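PDB 2C0H: mannan endo-1,4-beta-mannosidase from Mytilus edulis, which hydrolyses internal beta-1,4-mannosidic linkages in the backbones of mannans, galactomannans and glucomannans. Local coordinates for residues A95-A100 against I105-T110. The protein carries 3 engineered substitutions. Sequence-based numbering, arbitrary orientation.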
loop_
_atom_site.group_PDB
_atom_site.type_symbol
_atom_site.label_atom_id
_atom_site.label_comp_id
_atom_site.label_asym_id
_atom_site.label_seq_id
_atom_site.Cartn_x
_atom_site.Cartn_y
_atom_site.Cartn_z
ATOM N N ALA A 95 -10.154 -17.662 1.935
ATOM C CA ALA A 95 -9.545 -18.836 1.283
ATOM C C ALA A 95 -8.124 -18.502 0.859
ATOM O O ALA A 95 -7.225 -19.330 1.003
ATOM C CB ALA A 95 -10.353 -19.293 0.099
ATOM N N TYR A 96 -7.938 -17.305 0.308
ATOM C CA TYR A 96 -6.607 -16.832 -0.095
ATOM C C TYR A 96 -5.698 -16.703 1.110
ATOM O O TYR A 96 -4.549 -17.126 1.083
ATOM C CB TYR A 96 -6.688 -15.503 -0.868
ATOM C CG TYR A 96 -5.354 -14.952 -1.352
ATOM C CD1 TYR A 96 -4.436 -15.767 -2.017
ATOM C CD2 TYR A 96 -5.029 -13.610 -1.197
ATOM C CE1 TYR A 96 -3.222 -15.252 -2.467
ATOM C CE2 TYR A 96 -3.820 -13.099 -1.650
ATOM C CZ TYR A 96 -2.919 -13.924 -2.287
ATOM O OH TYR A 96 -1.714 -13.394 -2.744
ATOM N N LEU A 97 -6.210 -16.112 2.179
ATOM C CA LEU A 97 -5.421 -16.000 3.407
ATOM C C LEU A 97 -5.001 -17.375 3.969
ATOM O O LEU A 97 -3.889 -17.503 4.479
ATOM C CB LEU A 97 -6.171 -15.156 4.458
ATOM C CG LEU A 97 -6.266 -13.660 4.132
ATOM C CD1 LEU A 97 -7.332 -13.018 5.029
ATOM C CD2 LEU A 97 -4.925 -12.928 4.283
ATOM N N HIS A 98 -5.867 -18.390 3.867
ATOM C CA HIS A 98 -5.524 -19.746 4.334
ATOM C C HIS A 98 -4.422 -20.336 3.467
ATOM O O HIS A 98 -3.520 -20.973 3.990
ATOM C CB HIS A 98 -6.721 -20.686 4.336
ATOM C CG HIS A 98 -7.732 -20.398 5.400
ATOM N ND1 HIS A 98 -7.483 -19.582 6.481
ATOM C CD2 HIS A 98 -9.000 -20.842 5.546
ATOM C CE1 HIS A 98 -8.563 -19.529 7.246
ATOM N NE2 HIS A 98 -9.498 -20.283 6.697
ATOM N N ALA A 99 -4.486 -20.117 2.158
ATOM C CA ALA A 99 -3.403 -20.543 1.257
ATOM C C ALA A 99 -2.073 -19.862 1.585
ATOM O O ALA A 99 -1.020 -20.509 1.616
ATOM C CB ALA A 99 -3.798 -20.280 -0.193
ATOM N N ALA A 100 -2.112 -18.560 1.849
ATOM C CA ALA A 100 -0.916 -17.796 2.201
ATOM C C ALA A 100 -0.313 -18.321 3.515
ATOM O O ALA A 100 0.901 -18.493 3.626
ATOM C CB ALA A 100 -1.241 -16.304 2.314
ATOM N N ILE A 105 3.273 -16.633 4.325
ATOM C CA ILE A 105 3.311 -15.332 3.640
ATOM C C ILE A 105 2.208 -14.417 4.173
ATOM O O ILE A 105 1.089 -14.881 4.380
ATOM C CB ILE A 105 3.193 -15.546 2.122
ATOM C CG1 ILE A 105 4.524 -16.143 1.617
ATOM C CG2 ILE A 105 2.874 -14.263 1.420
ATOM C CD1 ILE A 105 4.499 -16.567 0.171
ATOM N N LEU A 106 2.560 -13.159 4.429
ATOM C CA LEU A 106 1.608 -12.115 4.842
ATOM C C LEU A 106 1.043 -11.375 3.638
ATOM O O LEU A 106 1.782 -10.957 2.736
ATOM C CB LEU A 106 2.298 -11.100 5.750
ATOM C CG LEU A 106 2.775 -11.583 7.112
ATOM C CD1 LEU A 106 3.686 -10.535 7.732
ATOM C CD2 LEU A 106 1.590 -11.891 8.048
ATOM N N ILE A 107 -0.262 -11.128 3.667
ATOM C CA ILE A 107 -0.936 -10.424 2.592
ATOM C C ILE A 107 -1.305 -8.990 2.985
ATOM O O ILE A 107 -1.857 -8.754 4.069
ATOM C CB ILE A 107 -2.237 -11.199 2.167
ATOM C CG1 ILE A 107 -1.937 -12.662 1.799
ATOM C CG2 ILE A 107 -2.990 -10.496 1.054
ATOM C CD1 ILE A 107 -0.883 -12.850 0.724
ATOM N N PHE A 108 -1.044 -8.056 2.082
ATOM C CA PHE A 108 -1.478 -6.664 2.219
ATOM C C PHE A 108 -2.479 -6.350 1.111
ATOM O O PHE A 108 -2.137 -6.414 -0.064
ATOM C CB PHE A 108 -0.282 -5.717 2.193
ATOM C CG PHE A 108 0.619 -5.891 3.372
ATOM C CD1 PHE A 108 0.463 -5.094 4.497
ATOM C CD2 PHE A 108 1.568 -6.897 3.388
ATOM C CE1 PHE A 108 1.257 -5.281 5.604
ATOM C CE2 PHE A 108 2.368 -7.095 4.517
ATOM C CZ PHE A 108 2.223 -6.258 5.600
ATOM N N PHE A 109 -3.718 -6.030 1.480
ATOM C CA PHE A 109 -4.759 -5.696 0.519
ATOM C C PHE A 109 -4.815 -4.173 0.261
ATOM O O PHE A 109 -4.880 -3.366 1.193
ATOM C CB PHE A 109 -6.137 -6.160 1.023
ATOM C CG PHE A 109 -6.342 -7.657 1.025
ATOM C CD1 PHE A 109 -6.574 -8.336 -0.165
ATOM C CD2 PHE A 109 -6.400 -8.365 2.206
ATOM C CE1 PHE A 109 -6.813 -9.701 -0.177
ATOM C CE2 PHE A 109 -6.627 -9.735 2.203
ATOM C CZ PHE A 109 -6.843 -10.401 1.011
ATOM N N THR A 110 -4.780 -3.770 -1.009
ATOM C CA THR A 110 -4.879 -2.353 -1.390
ATOM C C THR A 110 -6.305 -2.053 -1.850
ATOM O O THR A 110 -6.799 -2.649 -2.805
ATOM C CB THR A 110 -3.895 -1.997 -2.527
ATOM O OG1 THR A 110 -2.579 -2.363 -2.124
ATOM C CG2 THR A 110 -3.894 -0.540 -2.824
#
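In Y96 the ring carbon CG stands anti to the backbone N (chi1 -179°), extending the phenol to I107; in I107 CG1 lies beside the backbone N, and a chi2 of -55° swings CD1 close to the phenol end, obliquely to the ring, 3.6 Å from Y96 OH. The other branch, I107 CG2, touches Y96 CE2 at 3.8 Å and also sits over the centre of the F109 ring, 3.8 Å above its plane. On the helix side, L97 CD2 reaches I107 CB at 3.8 Å and continues to F109 CE2 at 4.2 Å, while A100 CB meets I107 CG1 at 3.7 Å. An alanine in place of I107 would remove both branches and would probably leave a gap beside the phenol of Y96 and over one face of F109. At the turn end, a hydrogen bond of 3.1 Å from I105 N to A100 O ties the residue just before the strand to the helix.

The contact illustrates how a TIM barrel of glycosyl hydrolase family 5 is built: an outer helix, here 89-102, runs back roughly antiparallel to the next strand, 106-113, the segments 95-100 and 106-110 making an angle of 147°, and apolar side chains fill the layer between. Helix 40-56 flanks this layer, with F47 meeting the Y96 ring and L51 and M54 touching I105, while neighbouring strand 61-68 supplies V62 against Y96 and V64 against F109.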